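Local coordinates for diaphanous protein (Entamoeba histolytica, PDB 4DVG) that probably acts as a diaphanous-related formin, binding a Rho-family GTPase through its N-terminal armadillo-like regulatory region and thereby helping to control actin assembly, at residues A240-I245 / N271-M276. Sequence-based numbering, arbitrary orientation.
Sequences ASLVLI and NELENM
Within the helical FH3 region, whose helical repeats are probably armadillo-like as in related formins, segments 240-245 and 271-276, on helices 236-249 and 269-277, meet through Leu242, which reaches two apolar side chains. Leu242 points toward the second helix and divides its two methyls between the partners. Its CD2 lies 4.0 Å from CD2 of Leu273, the two side chains running antiparallel and overlapping alongside each other at these methyls. The other branch, CD1, faces the end of Met276, a selenomethionine, at 4.3 Å from its methyl CE. Both leucine CB atoms already point across, and with chi1 -76° in Leu242 and -51° in Leu273 each CG lies opposite the carbonyl carbon, extending the branch toward the partner. The backbones stay well apart, with 9.7 Å between CA of Leu242 and CA of Leu273, and no hydrogen bond crosses. Only 97 Å² is buried between the segments, although all three touching residues are buried in the assembly. Loop residues add to the packing: Phe229 touches Leu242, and Trp281 touches Met276. The long helix 290-309 lies against both segments, its Ile291 touching Leu242 and Met276 and its Phe294 touching Leu273, while helix 172-187 packs on helix 236-249 through Leu179 and Thr183.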
ATOM      1  N   ALA B 240      -5.751  -7.284  15.583  1.00 59.44           N
ATOM      2  CA  ALA B 240      -4.309  -7.447  15.438  1.00 62.20           C
ATOM      3  C   ALA B 240      -3.637  -7.393  16.799  1.00 60.32           C
ATOM      4  O   ALA B 240      -2.657  -8.104  17.048  1.00 56.10           O
ATOM      5  CB  ALA B 240      -3.726  -6.413  14.483  1.00 49.12           C
ATOM      6  N   SER B 241      -4.194  -6.562  17.677  1.00 56.70           N
ATOM      7  CA  SER B 241      -3.740  -6.445  19.052  1.00 44.52           C
ATOM      8  C   SER B 241      -3.948  -7.770  19.800  1.00 49.74           C
ATOM      9  O   SER B 241      -3.072  -8.244  20.509  1.00 45.82           O
ATOM     10  CB  SER B 241      -4.491  -5.327  19.749  1.00 44.88           C
ATOM     11  OG  SER B 241      -4.146  -4.057  19.229  1.00 55.49           O
ATOM     12  N   LEU B 242      -5.109  -8.382  19.624  1.00 50.53           N
ATOM     13  CA  LEU B 242      -5.337  -9.688  20.212  1.00 52.59           C
ATOM     14  C   LEU B 242      -4.314 -10.716  19.738  1.00 56.45           C
ATOM     15  O   LEU B 242      -3.808 -11.507  20.524  1.00 56.26           O
ATOM     16  CB  LEU B 242      -6.763 -10.155  19.937  1.00 51.87           C
ATOM     17  CG  LEU B 242      -7.701  -9.385  20.870  1.00 55.12           C
ATOM     18  CD1 LEU B 242      -9.153  -9.385  20.428  1.00 56.34           C
ATOM     19  CD2 LEU B 242      -7.549  -9.954  22.281  1.00 55.11           C
ATOM     20  N   VAL B 243      -4.009 -10.701  18.451  1.00 59.51           N
ATOM     21  CA  VAL B 243      -3.077 -11.666  17.905  1.00 54.13           C
ATOM     22  C   VAL B 243      -1.711 -11.494  18.541  1.00 50.90           C
ATOM     23  O   VAL B 243      -1.062 -12.466  18.901  1.00 46.81           O
ATOM     24  CB  VAL B 243      -2.980 -11.554  16.384  1.00 56.88           C
ATOM     25  CG1 VAL B 243      -1.911 -12.465  15.877  1.00 53.44           C
ATOM     26  CG2 VAL B 243      -4.326 -11.881  15.740  1.00 53.69           C
ATOM     27  N   LEU B 244      -1.290 -10.251  18.718  1.00 46.82           N
ATOM     28  CA  LEU B 244      -0.003  -9.975  19.359  1.00 46.77           C
ATOM     29  C   LEU B 244       0.035 -10.470  20.814  1.00 54.24           C
ATOM     30  O   LEU B 244       1.028 -11.044  21.277  1.00 64.52           O
ATOM     31  CB  LEU B 244       0.299  -8.472  19.331  1.00 43.10           C
ATOM     32  CG  LEU B 244       1.627  -8.156  19.997  1.00 41.62           C
ATOM     33  CD1 LEU B 244       2.665  -8.996  19.308  1.00 42.49           C
ATOM     34  CD2 LEU B 244       1.968  -6.672  19.951  1.00 38.46           C
ATOM     35  N   ILE B 245      -1.054 -10.228  21.533  1.00 43.90           N
ATOM     36  CA  ILE B 245      -1.134 -10.576  22.935  1.00 42.91           C
ATOM     37  C   ILE B 245      -1.024 -12.071  23.090  1.00 49.84           C
ATOM     38  O   ILE B 245      -0.160 -12.555  23.817  1.00 47.94           O
ATOM     39  CB  ILE B 245      -2.420 -10.057  23.593  1.00 41.17           C
ATOM     40  CG1 ILE B 245      -2.285  -8.559  23.873  1.00 40.08           C
ATOM     41  CG2 ILE B 245      -2.661 -10.758  24.915  1.00 49.54           C
ATOM     42  CD1 ILE B 245      -3.638  -7.852  23.917  1.00 41.78           C
ATOM     43  N   ASN B 271     -10.523  -7.560  32.483  1.00 63.81           N
ATOM     44  CA  ASN B 271     -11.768  -6.807  32.544  1.00 74.10           C
ATOM     45  C   ASN B 271     -12.112  -6.196  31.192  1.00 71.80           C
ATOM     46  O   ASN B 271     -13.274  -5.922  30.896  1.00 82.40           O
ATOM     47  CB  ASN B 271     -11.719  -5.734  33.640  1.00 81.01           C
ATOM     48  CG  ASN B 271     -12.008  -6.301  35.022  1.00 82.83           C
ATOM     49  OD1 ASN B 271     -13.109  -6.135  35.553  1.00 84.06           O
ATOM     50  ND2 ASN B 271     -11.019  -6.979  35.607  1.00 80.75           N
ATOM     51  N   GLU B 272     -11.084  -6.008  30.374  1.00 63.84           N
ATOM     52  CA  GLU B 272     -11.243  -5.409  29.068  1.00 63.89           C
ATOM     53  C   GLU B 272     -11.907  -6.392  28.110  1.00 71.80           C
ATOM     54  O   GLU B 272     -12.858  -6.037  27.392  0.87 70.99           O
ATOM     55  CB  GLU B 272      -9.895  -4.983  28.517  1.00 62.01           C
ATOM     56  CG  GLU B 272     -10.004  -4.232  27.220  1.00 67.47           C
ATOM     57  OE1 GLU B 272     -10.464  -2.283  28.484  1.00 77.13           O
ATOM     58  OE2 GLU B 272     -11.375  -2.473  26.473  1.00 75.74           O
ATOM     59  N   LEU B 273     -11.423  -7.628  28.104  1.00 56.43           N
ATOM     60  CA  LEU B 273     -12.014  -8.635  27.233  1.00 64.58           C
ATOM     61  C   LEU B 273     -13.431  -8.973  27.673  1.00 71.46           C
ATOM     62  O   LEU B 273     -14.348  -9.016  26.856  0.61 75.91           O
ATOM     63  CB  LEU B 273     -11.153  -9.899  27.169  1.00 60.03           C
ATOM     64  CG  LEU B 273      -9.691  -9.614  26.861  1.00 56.06           C
ATOM     65  CD1 LEU B 273      -8.879 -10.905  26.826  1.00 51.85           C
ATOM     66  CD2 LEU B 273      -9.576  -8.810  25.560  1.00 53.15           C
ATOM     67  N   GLU B 274     -13.613  -9.203  28.969  1.00 74.90           N
ATOM     68  CA  GLU B 274     -14.941  -9.519  29.474  1.00 77.08           C
ATOM     69  C   GLU B 274     -15.956  -8.442  29.127  1.00 78.26           C
ATOM     70  O   GLU B 274     -17.135  -8.748  28.962  1.00 91.93           O
ATOM     71  CB  GLU B 274     -14.924  -9.807  30.975  1.00 81.51           C
ATOM     72  CG  GLU B 274     -14.354 -11.171  31.312  1.00 87.36           C
ATOM     73  CD  GLU B 274     -14.353 -11.454  32.797  1.00 95.93           C
ATOM     74  OE1 GLU B 274     -15.025 -10.714  33.544  0.20 99.01           O
ATOM     75  OE2 GLU B 274     -13.672 -12.414  33.219  1.00 97.68           O
ATOM     76  N   ASN B 275     -15.520  -7.188  29.005  1.00 76.44           N
ATOM     77  CA  ASN B 275     -16.451  -6.144  28.550  1.00 87.74           C
ATOM     78  C   ASN B 275     -16.812  -6.305  27.070  1.00 91.69           C
ATOM     79  O   ASN B 275     -17.901  -5.935  26.650  0.97103.18           O
ATOM     80  CB  ASN B 275     -15.915  -4.728  28.809  1.00 84.45           C
ATOM     81  OD1 ASN B 275     -16.746  -4.904  31.057  1.00 75.56           O
ATOM     82  ND2 ASN B 275     -15.253  -3.286  30.638  1.00 71.88           N
HETATM   83  N   MSE B 276     -15.890  -6.861  26.288  1.00 86.99           N
HETATM   84  CA  MSE B 276     -16.097  -7.037  24.856  1.00 86.06           C
HETATM   85  C   MSE B 276     -17.057  -8.178  24.572  1.00 90.79           C
HETATM   86  O   MSE B 276     -17.725  -8.192  23.541  0.70 94.35           O
HETATM   87  CB  MSE B 276     -14.764  -7.275  24.143  1.00 82.49           C
HETATM   88  CG  MSE B 276     -13.882  -6.022  24.078  1.00 87.59           C
HETATM   89 SE   MSE B 276     -12.037  -6.263  23.403  1.00 95.37          SE
HETATM   90  CE  MSE B 276     -12.435  -6.951  21.613  1.00 78.83           C
TER